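Local coordinates for probable leucine/isoleucine/valine-binding protein (Rhodopirellula baltica, PDB 4KV7) that probably binds branched-chain amino acids or a related small ligand, as a periplasmic solute-binding protein of the leucine-binding protein family, at residues Gly21-Ser27 and Leu61-Gly67; Leu87-Val93 and Thr110-Phe116; Arg135-Glu141 and Ala247-Val251; Asp279-Val283 and Ile341-Ala345. The protein carries 1 engineered substitution. One frame throughout, in Å; residues are numbered along the deposited sequence.

Contact 1 of 4, residues Gly21-Ser27 and Leu61-Gly67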
loop_
_atom_site.group_PDB
_atom_site.type_symbol
_atom_site.label_atom_id
_atom_site.label_comp_id
_atom_site.label_asym_id
_atom_site.label_seq_id
_atom_site.Cartn_x
_atom_site.Cartn_y
_atom_site.Cartn_z
ATOM N N GLY A 21 12.881 -1.816 -11.850
ATOM C CA GLY A 21 11.910 -2.843 -12.174
ATOM C C GLY A 21 10.709 -2.839 -11.254
ATOM O O GLY A 21 10.750 -2.290 -10.154
HETATM N N MSE A 22 9.635 -3.466 -11.713
HETATM C CA MSE A 22 8.416 -3.620 -10.936
HETATM C C MSE A 22 7.689 -4.851 -11.446
HETATM O O MSE A 22 7.596 -5.052 -12.656
HETATM C CB MSE A 22 7.551 -2.365 -11.105
HETATM C CG MSE A 22 6.184 -2.386 -10.404
HETATM SE SE MSE A 22 4.999 -0.862 -10.889
HETATM C CE MSE A 22 5.984 0.519 -9.947
ATOM N N SER A 23 7.227 -5.698 -10.526
ATOM C CA SER A 23 6.300 -6.782 -10.857
ATOM C C SER A 23 5.036 -6.484 -10.086
ATOM O O SER A 23 5.089 -6.288 -8.878
ATOM C CB SER A 23 6.864 -8.132 -10.436
ATOM O OG SER A 23 5.993 -9.183 -10.816
ATOM N N THR A 24 3.899 -6.405 -10.762
ATOM C CA THR A 24 2.713 -5.920 -10.087
ATOM C C THR A 24 1.433 -6.243 -10.829
ATOM O O THR A 24 1.452 -6.704 -11.962
ATOM C CB THR A 24 2.827 -4.407 -9.862
ATOM O OG1 THR A 24 2.012 -4.045 -8.743
ATOM C CG2 THR A 24 2.431 -3.601 -11.111
ATOM N N ALA A 25 0.311 -5.988 -10.170
ATOM C CA ALA A 25 -0.997 -6.279 -10.742
ATOM C C ALA A 25 -1.381 -5.195 -11.745
ATOM O O ALA A 25 -1.898 -4.138 -11.372
ATOM C CB ALA A 25 -2.037 -6.379 -9.636
ATOM N N LEU A 26 -1.114 -5.452 -13.022
ATOM C CA LEU A 26 -1.501 -4.539 -14.091
ATOM C C LEU A 26 -2.755 -5.024 -14.813
ATOM O O LEU A 26 -3.329 -4.294 -15.617
ATOM C CB LEU A 26 -0.360 -4.345 -15.095
ATOM C CG LEU A 26 0.915 -3.745 -14.497
ATOM C CD1 LEU A 26 2.038 -3.729 -15.525
ATOM C CD2 LEU A 26 0.662 -2.337 -13.956
ATOM N N SER A 27 -3.172 -6.252 -14.525
ATOM C CA SER A 27 -4.417 -6.807 -15.035
ATOM C C SER A 27 -5.017 -7.659 -13.929
ATOM O O SER A 27 -4.412 -7.867 -12.882
ATOM C CB SER A 27 -4.158 -7.676 -16.267
ATOM O OG SER A 27 -3.451 -8.857 -15.907
ATOM N N LEU A 61 11.332 2.710 -16.177
ATOM C CA LEU A 61 10.671 1.697 -15.371
ATOM C C LEU A 61 10.284 0.520 -16.248
ATOM O O LEU A 61 9.589 0.696 -17.254
ATOM C CB LEU A 61 9.410 2.263 -14.731
ATOM C CG LEU A 61 8.651 1.296 -13.811
ATOM C CD1 LEU A 61 9.431 1.025 -12.532
ATOM C CD2 LEU A 61 7.267 1.847 -13.472
ATOM N N ILE A 62 10.764 -0.667 -15.892
ATOM C CA ILE A 62 10.362 -1.898 -16.563
ATOM C C ILE A 62 9.325 -2.555 -15.665
ATOM O O ILE A 62 9.651 -3.078 -14.592
ATOM C CB ILE A 62 11.556 -2.828 -16.786
ATOM C CG1 ILE A 62 12.622 -2.099 -17.608
ATOM C CG2 ILE A 62 11.109 -4.118 -17.469
ATOM C CD1 ILE A 62 13.925 -2.856 -17.754
ATOM N N ALA A 63 8.059 -2.461 -16.067
ATOM C CA ALA A 63 6.943 -2.929 -15.253
ATOM C C ALA A 63 6.311 -4.161 -15.879
ATOM O O ALA A 63 5.799 -4.102 -17.000
ATOM C CB ALA A 63 5.912 -1.827 -15.090
ATOM N N LEU A 64 6.365 -5.272 -15.154
ATOM C CA LEU A 64 5.850 -6.548 -15.620
ATOM C C LEU A 64 4.597 -6.892 -14.822
ATOM O O LEU A 64 4.540 -6.665 -13.614
ATOM C CB LEU A 64 6.908 -7.635 -15.435
ATOM C CG LEU A 64 8.265 -7.353 -16.093
ATOM C CD1 LEU A 64 9.228 -8.518 -15.905
ATOM C CD2 LEU A 64 8.121 -7.009 -17.572
ATOM N N ASP A 65 3.602 -7.440 -15.507
ATOM C CA ASP A 65 2.333 -7.820 -14.903
ATOM C C ASP A 65 2.443 -9.188 -14.246
ATOM O O ASP A 65 2.876 -10.148 -14.873
ATOM C CB ASP A 65 1.272 -7.863 -16.005
ATOM C CG ASP A 65 -0.145 -8.101 -15.489
ATOM O OD1 ASP A 65 -0.428 -7.947 -14.285
ATOM O OD2 ASP A 65 -0.996 -8.424 -16.352
ATOM N N ASP A 66 2.045 -9.275 -12.982
ATOM C CA ASP A 66 1.859 -10.577 -12.335
ATOM C C ASP A 66 0.427 -10.863 -11.904
ATOM O O ASP A 66 0.163 -11.905 -11.316
ATOM C CB ASP A 66 2.849 -10.836 -11.184
ATOM C CG ASP A 66 2.737 -9.842 -10.046
ATOM O OD1 ASP A 66 1.667 -9.221 -9.848
ATOM O OD2 ASP A 66 3.748 -9.707 -9.318
ATOM N N GLY A 67 -0.490 -9.946 -12.202
ATOM C CA GLY A 67 -1.890 -10.154 -11.867
ATOM C C GLY A 67 -2.157 -10.379 -10.385
ATOM O O GLY A 67 -3.199 -10.944 -10.043
HETATM O O HOH W 1 4.203 -8.281 -7.053
HETATM O O HOH W 2 -5.132 -8.489 -10.225
#

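Contact 2 of 4, residues Leu87-Val93 and Thr110-Phe116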
loop_
_atom_site.group_PDB
_atom_site.type_symbol
_atom_site.label_atom_id
_atom_site.label_comp_id
_atom_site.label_asym_id
_atom_site.label_seq_id
_atom_site.Cartn_x
_atom_site.Cartn_y
_atom_site.Cartn_z
ATOM N N LEU A 87 18.287 -1.785 -11.265
ATOM C CA LEU A 87 19.029 -1.235 -10.132
ATOM C C LEU A 87 18.291 -1.407 -8.806
ATOM O O LEU A 87 18.919 -1.438 -7.737
ATOM C CB LEU A 87 19.331 0.245 -10.375
ATOM C CG LEU A 87 20.112 0.553 -11.653
ATOM C CD1 LEU A 87 20.196 2.054 -11.887
ATOM C CD2 LEU A 87 21.502 -0.076 -11.624
ATOM N N ALA A 88 16.967 -1.504 -8.886
ATOM C CA ALA A 88 16.100 -1.709 -7.732
ATOM C C ALA A 88 14.751 -2.169 -8.257
ATOM O O ALA A 88 14.407 -1.893 -9.414
ATOM C CB ALA A 88 15.942 -0.422 -6.926
ATOM N N VAL A 89 13.996 -2.870 -7.414
ATOM C CA VAL A 89 12.636 -3.290 -7.717
ATOM C C VAL A 89 11.753 -2.447 -6.812
ATOM O O VAL A 89 11.877 -2.484 -5.579
ATOM C CB VAL A 89 12.437 -4.792 -7.468
ATOM C CG1 VAL A 89 10.968 -5.158 -7.586
ATOM C CG2 VAL A 89 13.265 -5.613 -8.470
ATOM N N VAL A 90 10.868 -1.669 -7.426
ATOM C CA VAL A 90 10.189 -0.589 -6.719
ATOM C C VAL A 90 8.675 -0.692 -6.814
ATOM O O VAL A 90 8.100 -0.906 -7.886
ATOM C CB VAL A 90 10.649 0.806 -7.222
ATOM C CG1 VAL A 90 12.157 0.932 -7.123
ATOM C CG2 VAL A 90 10.201 1.060 -8.653
ATOM N N GLY A 91 8.022 -0.557 -5.665
ATOM C CA GLY A 91 6.580 -0.418 -5.626
ATOM C C GLY A 91 5.711 -1.629 -5.905
ATOM O O GLY A 91 4.517 -1.458 -6.129
ATOM N N ASN A 92 6.276 -2.837 -5.889
ATOM C CA ASN A 92 5.477 -4.031 -6.191
ATOM C C ASN A 92 4.263 -4.127 -5.274
ATOM O O ASN A 92 4.385 -3.935 -4.066
ATOM C CB ASN A 92 6.272 -5.307 -5.942
ATOM C CG ASN A 92 7.321 -5.595 -6.994
ATOM O OD1 ASN A 92 7.654 -4.765 -7.857
ATOM N ND2 ASN A 92 7.866 -6.805 -6.917
ATOM N N VAL A 93 3.110 -4.463 -5.821
ATOM C CA VAL A 93 1.907 -4.677 -5.022
ATOM C C VAL A 93 1.853 -6.071 -4.399
ATOM O O VAL A 93 1.965 -7.075 -5.103
ATOM C CB VAL A 93 0.650 -4.474 -5.911
ATOM C CG1 VAL A 93 -0.602 -5.066 -5.279
ATOM C CG2 VAL A 93 0.460 -3.001 -6.206
ATOM N N THR A 110 19.500 -6.982 -4.835
ATOM C CA THR A 110 18.754 -5.912 -5.482
ATOM C C THR A 110 17.835 -5.250 -4.463
ATOM O O THR A 110 16.992 -5.925 -3.876
ATOM C CB THR A 110 17.873 -6.470 -6.618
ATOM O OG1 THR A 110 18.677 -7.197 -7.557
ATOM C CG2 THR A 110 17.144 -5.350 -7.346
ATOM N N PRO A 111 17.968 -3.927 -4.256
ATOM C CA PRO A 111 17.052 -3.246 -3.329
ATOM C C PRO A 111 15.597 -3.454 -3.734
ATOM O O PRO A 111 15.255 -3.386 -4.917
ATOM C CB PRO A 111 17.452 -1.774 -3.460
ATOM C CG PRO A 111 18.890 -1.816 -3.868
ATOM C CD PRO A 111 19.021 -3.027 -4.761
ATOM N N PHE A 112 14.758 -3.721 -2.737
ATOM C CA PHE A 112 13.341 -3.987 -2.914
ATOM C C PHE A 112 12.651 -2.857 -2.141
ATOM O O PHE A 112 12.479 -2.933 -0.916
ATOM C CB PHE A 112 13.006 -5.372 -2.346
ATOM C CG PHE A 112 11.629 -5.869 -2.696
ATOM C CD1 PHE A 112 11.384 -6.502 -3.906
ATOM C CD2 PHE A 112 10.578 -5.718 -1.809
ATOM C CE1 PHE A 112 10.119 -6.962 -4.222
ATOM C CE2 PHE A 112 9.308 -6.187 -2.124
ATOM C CZ PHE A 112 9.086 -6.809 -3.327
ATOM N N PHE A 113 12.313 -1.780 -2.851
ATOM C CA PHE A 113 12.003 -0.502 -2.219
ATOM C C PHE A 113 10.565 -0.056 -2.445
ATOM O O PHE A 113 10.068 -0.065 -3.574
ATOM C CB PHE A 113 12.954 0.598 -2.723
ATOM C CG PHE A 113 12.602 1.963 -2.201
ATOM C CD1 PHE A 113 12.678 2.221 -0.844
ATOM C CD2 PHE A 113 12.163 2.975 -3.046
ATOM C CE1 PHE A 113 12.323 3.453 -0.334
ATOM C CE2 PHE A 113 11.816 4.213 -2.545
ATOM C CZ PHE A 113 11.891 4.455 -1.187
ATOM N N GLY A 114 9.894 0.321 -1.358
ATOM C CA GLY A 114 8.581 0.938 -1.447
ATOM C C GLY A 114 7.454 0.025 -1.873
ATOM O O GLY A 114 6.492 0.471 -2.499
ATOM N N ALA A 115 7.553 -1.252 -1.531
ATOM C CA ALA A 115 6.498 -2.197 -1.887
ATOM C C ALA A 115 5.139 -1.793 -1.299
ATOM O O ALA A 115 5.043 -1.388 -0.135
ATOM C CB ALA A 115 6.883 -3.590 -1.442
ATOM N N PHE A 116 4.097 -1.903 -2.114
ATOM C CA PHE A 116 2.723 -1.607 -1.703
ATOM C C PHE A 116 2.191 -2.811 -0.930
ATOM O O PHE A 116 1.509 -3.685 -1.465
ATOM C CB PHE A 116 1.900 -1.275 -2.957
ATOM C CG PHE A 116 0.481 -0.808 -2.699
ATOM C CD1 PHE A 116 -0.574 -1.705 -2.687
ATOM C CD2 PHE A 116 0.195 0.542 -2.542
ATOM C CE1 PHE A 116 -1.874 -1.275 -2.496
ATOM C CE2 PHE A 116 -1.117 0.979 -2.347
ATOM C CZ PHE A 116 -2.146 0.067 -2.323
#

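Contact 3 of 4, residues Arg135-Glu141 and Ala247-Val251. With FMT (formic acid), chain B.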
loop_
_atom_site.group_PDB
_atom_site.type_symbol
_atom_site.label_atom_id
_atom_site.label_comp_id
_atom_site.label_asym_id
_atom_site.label_seq_id
_atom_site.Cartn_x
_atom_site.Cartn_y
_atom_site.Cartn_z
ATOM N N ARG A 135 5.997 2.917 3.711
ATOM C CA ARG A 135 4.702 3.009 4.385
ATOM C C ARG A 135 4.634 2.350 5.749
ATOM O O ARG A 135 5.341 1.389 6.044
ATOM C CB ARG A 135 3.596 2.423 3.502
ATOM C CG ARG A 135 3.843 0.975 3.076
ATOM C CD ARG A 135 2.571 0.133 3.012
ATOM N NE ARG A 135 1.680 0.575 1.943
ATOM C CZ ARG A 135 0.420 0.194 1.804
ATOM N NH1 ARG A 135 -0.306 0.686 0.812
ATOM N NH2 ARG A 135 -0.122 -0.668 2.655
ATOM N N ALA A 136 3.724 2.868 6.567
ATOM C CA ALA A 136 3.322 2.231 7.809
ATOM C C ALA A 136 2.819 0.820 7.531
ATOM O O ALA A 136 2.455 0.476 6.398
ATOM C CB ALA A 136 2.229 3.058 8.476
ATOM N N SER A 137 2.784 0.010 8.577
ATOM C CA SER A 137 2.458 -1.404 8.478
ATOM C C SER A 137 0.987 -1.710 8.741
ATOM O O SER A 137 0.246 -0.872 9.267
ATOM C CB SER A 137 3.291 -2.172 9.495
ATOM O OG SER A 137 2.786 -1.904 10.794
ATOM N N TYR A 138 0.573 -2.933 8.411
ATOM C CA TYR A 138 -0.783 -3.372 8.750
ATOM C C TYR A 138 -0.969 -3.436 10.267
ATOM O O TYR A 138 -2.069 -3.161 10.766
ATOM C CB TYR A 138 -1.160 -4.720 8.108
ATOM C CG TYR A 138 -1.170 -4.707 6.593
ATOM C CD1 TYR A 138 -1.711 -3.636 5.879
ATOM C CD2 TYR A 138 -0.634 -5.761 5.880
ATOM C CE1 TYR A 138 -1.718 -3.628 4.492
ATOM C CE2 TYR A 138 -0.641 -5.767 4.499
ATOM C CZ TYR A 138 -1.178 -4.690 3.812
ATOM O OH TYR A 138 -1.167 -4.627 2.443
ATOM N N ALA A 139 0.079 -3.811 11.000
ATOM C CA ALA A 139 0.004 -3.795 12.457
ATOM C C ALA A 139 -0.333 -2.385 12.947
ATOM O O ALA A 139 -1.158 -2.212 13.853
ATOM C CB ALA A 139 1.309 -4.273 13.065
ATOM N N GLU A 140 0.317 -1.383 12.367
ATOM C CA GLU A 140 0.049 0.003 12.746
ATOM C C GLU A 140 -1.353 0.470 12.346
ATOM O O GLU A 140 -2.015 1.168 13.107
ATOM C CB GLU A 140 1.156 0.915 12.202
ATOM C CG GLU A 140 2.480 0.660 12.927
ATOM C CD GLU A 140 3.720 1.200 12.228
ATOM O OE1 GLU A 140 3.749 1.313 10.990
ATOM O OE2 GLU A 140 4.698 1.488 12.947
ATOM N N GLU A 141 -1.819 0.082 11.164
ATOM C CA GLU A 141 -3.165 0.469 10.746
ATOM C C GLU A 141 -4.218 -0.146 11.650
ATOM O O GLU A 141 -5.153 0.536 12.096
ATOM C CB GLU A 141 -3.448 0.064 9.298
ATOM C CG GLU A 141 -2.617 0.795 8.263
ATOM C CD GLU A 141 -3.050 0.444 6.859
ATOM O OE1 GLU A 141 -4.230 0.654 6.527
ATOM O OE2 GLU A 141 -2.220 -0.063 6.071
ATOM N N ALA A 247 -11.704 -0.294 6.162
ATOM C CA ALA A 247 -10.836 -0.866 5.137
ATOM C C ALA A 247 -9.393 -0.471 5.402
ATOM O O ALA A 247 -9.098 0.707 5.641
ATOM C CB ALA A 247 -11.262 -0.362 3.775
ATOM N N VAL A 248 -8.483 -1.431 5.332
ATOM C CA VAL A 248 -7.065 -1.076 5.380
ATOM C C VAL A 248 -6.650 -0.429 4.065
ATOM O O VAL A 248 -7.377 -0.480 3.053
ATOM C CB VAL A 248 -6.141 -2.268 5.725
ATOM C CG1 VAL A 248 -6.496 -2.845 7.099
ATOM C CG2 VAL A 248 -6.176 -3.335 4.650
ATOM N N SER A 249 -5.457 0.147 4.066
ATOM C CA SER A 249 -4.930 0.884 2.926
ATOM C C SER A 249 -4.986 0.116 1.609
ATOM O O SER A 249 -5.349 0.671 0.561
ATOM C CB SER A 249 -3.483 1.268 3.229
ATOM O OG SER A 249 -2.733 0.100 3.493
ATOM N N PHE A 250 -4.601 -1.149 1.663
ATOM C CA PHE A 250 -4.420 -1.984 0.489
ATOM C C PHE A 250 -5.732 -2.252 -0.243
ATOM O O PHE A 250 -5.704 -2.583 -1.422
ATOM C CB PHE A 250 -3.781 -3.316 0.920
ATOM C CG PHE A 250 -3.319 -4.190 -0.220
ATOM C CD1 PHE A 250 -4.173 -5.111 -0.815
ATOM C CD2 PHE A 250 -2.009 -4.111 -0.675
ATOM C CE1 PHE A 250 -3.742 -5.913 -1.849
ATOM C CE2 PHE A 250 -1.578 -4.900 -1.722
ATOM C CZ PHE A 250 -2.451 -5.809 -2.314
ATOM N N VAL A 251 -6.874 -2.132 0.436
ATOM C CA VAL A 251 -8.160 -2.366 -0.218
ATOM C C VAL A 251 -8.301 -1.514 -1.471
ATOM O O VAL A 251 -8.803 -1.984 -2.488
ATOM C CB VAL A 251 -9.332 -2.089 0.753
ATOM C CG1 VAL A 251 -10.676 -2.168 0.036
ATOM C CG2 VAL A 251 -9.291 -3.064 1.916
HETATM C C FMT B . -1.512 -7.352 0.362
HETATM O O1 FMT B . -0.691 -6.870 1.155
HETATM O O2 FMT B . -1.328 -8.357 -0.338
#

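Contact 4 of 4, residues Asp279-Val283 and Ile341-Ala345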
loop_
_atom_site.group_PDB
_atom_site.type_symbol
_atom_site.label_atom_id
_atom_site.label_comp_id
_atom_site.label_asym_id
_atom_site.label_seq_id
_atom_site.Cartn_x
_atom_site.Cartn_y
_atom_site.Cartn_z
ATOM N N ASP A 279 -3.172 20.295 1.246
ATOM C CA ASP A 279 -2.300 21.337 0.730
ATOM C C ASP A 279 -0.879 21.229 1.274
ATOM O O ASP A 279 -0.078 22.142 1.126
ATOM C CB ASP A 279 -2.914 22.711 0.959
ATOM C CG ASP A 279 -4.246 22.860 0.254
ATOM O OD1 ASP A 279 -4.395 22.299 -0.859
ATOM O OD2 ASP A 279 -5.142 23.522 0.812
ATOM N N LEU A 280 -0.561 20.076 1.862
ATOM C CA LEU A 280 0.822 19.783 2.240
ATOM C C LEU A 280 1.688 19.938 0.994
ATOM O O LEU A 280 1.273 19.529 -0.098
ATOM C CB LEU A 280 0.946 18.355 2.768
ATOM C CG LEU A 280 0.439 18.104 4.184
ATOM C CD1 LEU A 280 0.322 16.605 4.426
ATOM C CD2 LEU A 280 1.369 18.743 5.203
ATOM N N PRO A 281 2.901 20.495 1.139
ATOM C CA PRO A 281 3.723 20.767 -0.051
ATOM C C PRO A 281 3.938 19.553 -0.960
ATOM O O PRO A 281 3.858 19.688 -2.181
ATOM C CB PRO A 281 5.050 21.259 0.542
ATOM C CG PRO A 281 4.649 21.883 1.841
ATOM C CD PRO A 281 3.520 21.027 2.369
ATOM N N LEU A 282 4.191 18.382 -0.393
ATOM C CA LEU A 282 4.386 17.188 -1.216
ATOM C C LEU A 282 3.143 16.868 -2.021
ATOM O O LEU A 282 3.231 16.473 -3.189
ATOM C CB LEU A 282 4.751 15.970 -0.366
ATOM C CG LEU A 282 4.960 14.656 -1.140
ATOM C CD1 LEU A 282 5.962 13.802 -0.427
ATOM C CD2 LEU A 282 3.663 13.846 -1.347
ATOM N N VAL A 283 1.982 17.002 -1.390
ATOM C CA VAL A 283 0.737 16.660 -2.066
ATOM C C VAL A 283 0.439 17.629 -3.201
ATOM O O VAL A 283 -0.028 17.208 -4.258
ATOM C CB VAL A 283 -0.442 16.540 -1.088
ATOM C CG1 VAL A 283 -1.710 16.189 -1.839
ATOM C CG2 VAL A 283 -0.149 15.482 -0.034
ATOM N N ILE A 341 10.185 15.599 3.124
ATOM C CA ILE A 341 9.802 15.758 1.722
ATOM C C ILE A 341 8.483 16.509 1.573
ATOM O O ILE A 341 7.857 16.469 0.519
ATOM C CB ILE A 341 9.738 14.411 0.946
ATOM C CG1 ILE A 341 8.786 13.423 1.623
ATOM C CG2 ILE A 341 11.119 13.802 0.799
ATOM C CD1 ILE A 341 8.698 12.076 0.893
ATOM N N GLY A 342 8.062 17.199 2.626
ATOM C CA GLY A 342 6.861 18.013 2.554
ATOM C C GLY A 342 5.579 17.316 2.963
ATOM O O GLY A 342 4.494 17.723 2.541
ATOM N N LEU A 343 5.704 16.282 3.796
ATOM C CA LEU A 343 4.559 15.522 4.298
ATOM C C LEU A 343 4.013 16.058 5.620
ATOM O O LEU A 343 2.994 15.577 6.113
ATOM C CB LEU A 343 4.940 14.058 4.478
ATOM C CG LEU A 343 4.966 13.271 3.180
ATOM C CD1 LEU A 343 5.570 11.903 3.388
ATOM C CD2 LEU A 343 3.555 13.151 2.634
ATOM N N GLY A 344 4.694 17.040 6.195
ATOM C CA GLY A 344 4.246 17.632 7.444
ATOM C C GLY A 344 4.948 17.054 8.661
ATOM O O GLY A 344 4.923 17.645 9.740
ATOM N N ALA A 345 5.562 15.889 8.484
ATOM C CA ALA A 345 6.330 15.239 9.542
ATOM C C ALA A 345 7.498 14.484 8.920
ATOM O O ALA A 345 7.388 13.979 7.795
ATOM C CB ALA A 345 5.447 14.292 10.334
#

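Contact 1 of 4, residues Gly21-Ser27 and Leu61-Gly67
Asp-65 holds the turn that follows strand 16-24 with both of its carboxylate oxygens. OD1 lies between two backbone amides on opposite faces of the carboxylate plane: Leu-26 N, 2.9 Å from Asp-65 OD1, and Gly-67 N, also 2.9 Å from Asp-65 OD1, the latter closing an Asx turn. OD2 takes the hydroxyl of Ser-27 on its syn lone pair, with Ser-27 OG at 2.5 Å from Asp-65 OD2. With CG anti to the backbone N (chi1 -174°), the carboxylate is carried to the loop rather than out over the sheet, and a salt bridge from OD2 to Arg-72 probably balances its charge. Asp-66 turns instead to strand 16-24: the hydroxyl of Ser-23 meets its OD2 from above the carboxylate plane, 46° out of it, with Ser-23 OG 2.7 Å from Asp-66 OD2.

Behind these carboxylates the strands pair in parallel. Leu-64 N donates almost straight to Met-22 O at 2.8 Å, and Thr-24 N answers to Leu-64 O at 2.9 Å. On one face the selenomethionine Met-22 bends at its third torsion, and its methyl CE comes to 4.0 Å from Leu-61 CD2, the two side chains crossing at a slant.

The pair is a worked case of the beta-alpha-beta unit. Helix 31-50 connects the strands and packs on Met-22, Leu-61 and Ala-63, helix 70-81 lies against Ile-62 and Leu-64, and Gly-21 passes backbone bonds on to Ala-88 and Val-90.

Contact 2 of 4, residues Leu87-Val93 and Thr110-Phe116
Phe-112 and Val-89 sit side by side in two parallel strands, and the phenylalanine ring runs from there along the neighbouring strand to Asn-92. Its CB leaves the backbone with CG anti to N (chi1 -169°), which swings the ring back across the strand boundary. CD1 meets the CG1 methyl of Val-89 at 3.9 Å. One atom further, CE1 still touches that methyl and approaches the side-chain amide of Asn-92, whose ND2 is 3.5 Å from Phe-112 CE1. At the tip, CZ lies 3.8 Å from Asn-92 ND2, with Asn-92 CB slightly farther. The amide plane stands nearly upright to the ring, 84° apart, and a hydrogen bond from Ser-23 N to Asn-92 OD1 probably limits its rotation. Replacing the ring with an alanine would probably open a gap beside Val-89 CG1 and leave the Asn-92 amide without its aromatic neighbour.

The backbones are joined in register: Val-89 N donates to Pro-111 O at 2.8 Å, and Phe-113 N to Val-89 O at 2.9 Å. Beyond the strands, Gly-91 and Gly-114 both adopt positive phi as the chains turn, and Phe-116 N reaches Asn-92 O at 2.8 Å. There Val-93 and Phe-116 point the same way, and the ring of Phe-116 also receives Arg-135 in a cation-pi contact.

Strand, helix 95-107, strand: this is a beta-alpha-beta unit, the parallel building block that recurs in the lobes of periplasmic binding proteins.

Contact 3 of 4, residues Arg135-Glu141 and Ala247-Val251
Glu-141 and Ser-249 face each other where helix 138-151 begins, at a connection between the two lobes of the periplasmic-binding-protein fold: the chain has just left strand 131-132 of one sheet and is heading for strand 159-164 of the other. A capping box of Ser-137 and Glu-140 starts the helix. One turn in, the side chain of Glu-141 is extended beyond CG and presents its carboxylate as a fork. OE1 takes Ser-249 N on its syn lone pair at 2.8 Å, while OE2 receives the Ser-249 hydroxyl, also on the syn side, with OG at 2.6 Å from OE2. Thr-270 bonds OE1 as well, so this buried carboxylate has several donors.

Arg-135 approaches the same hydroxyl obliquely; its NH2 makes only a weak bond to Ser-249 OG at 2.8 Å, and its salt bridge is with Glu-305. The aromatic pair crosses at a slant. Tyr-138 brings its hydroxyl obliquely to the Phe-250 ring, with Tyr-138 OH 3.3 Å from Phe-250 CD2, and the tyrosine CZ lies 4.1 Å from Phe-250 CB.

Both rings touch a bound formic acid molecule, which Tyr-68 and Thr-95 also hold; it probably came from the crystallisation liquor but is consistent with a ligand pocket between the lobes. Tyr-138 OH donates to its O1 at 2.6 Å, in the plane of the tyrosine ring, while its carbon sits over the centre of the Phe-250 ring, 3.1 Å above the ring plane.

Contact 4 of 4, residues Asp279-Val283 and Ile341-Ala345
Leu-282 and Gly-342 share the one hydrogen bond of this contact: Leu-282 N donates to Gly-342 O at 3.0 Å. The bond is nearly straight at the hydrogen, 166°, yet the nitrogen stands well above the carbonyl plane. Because Leu-282 lies in the first turn of helix 281-293, its amide has no carbonyl four residues back within the helix, and the loop supplies an acceptor from outside. The case illustrates how a loop carbonyl can complete a helix start.

Packing of side-chain carbons on the loop backbone comes next. Pro-281 CD rests 3.4 Å from Gly-342 O, and Leu-280 sends its CD1 methyl to 3.3 Å from Leu-343 O while CD2 lies 3.8 Å from Gly-344 CA. Cut back to an alanine, this leucine side chain loses both methyls, which would probably leave a gap against the backbone of Leu-343 and Gly-344.

Apolar contacts gather round Leu-282. With CG anti to the backbone N (chi1 179°), its side chain runs alongside those of Ile-341 and Leu-343, all pointing the same way. Leu-282 was modelled in two conformers; in the one described, CD1 lies 3.8 Å from Leu-343 CG and packs on Ile-341, so the exact distances are less certain.

Steric limits form the last group. Gly-342 has a positive phi of 92°, and a beta carbon there would fall about 2.9 Å from Leu-282 N, a clash.

The loop that follows helix 326-335 and precedes strand 347-349 thus packs on the N-terminal turn of helix 281-293, and Leu-282 and Ile-341 continue onto helix 301-319 through Leu-304, Ile-308 and Ile-312.

Contacts 1 and 2 each join parallel strands of a beta-alpha-beta unit, and they meet directly: Gly-21 O lies 2.8 Å from Val-90 N, a probable hydrogen bond. Contact 2 is almost wholly buried and mainly backbone and apolar, whereas contact 1 is partly buried and ends in carboxylates serving a turn. Contact 3, closest to the centre of the chain, is also buried but relies on charged and hydroxyl groups at the crossing between lobes; Phe-116 and Val-93 of contact 2 pack on its Arg-135 and Phe-250. Contact 4 stands apart, partly exposed, touching none of the others, and joins a helix start to a loop through aliphatic side chains, a glycine and one backbone bond.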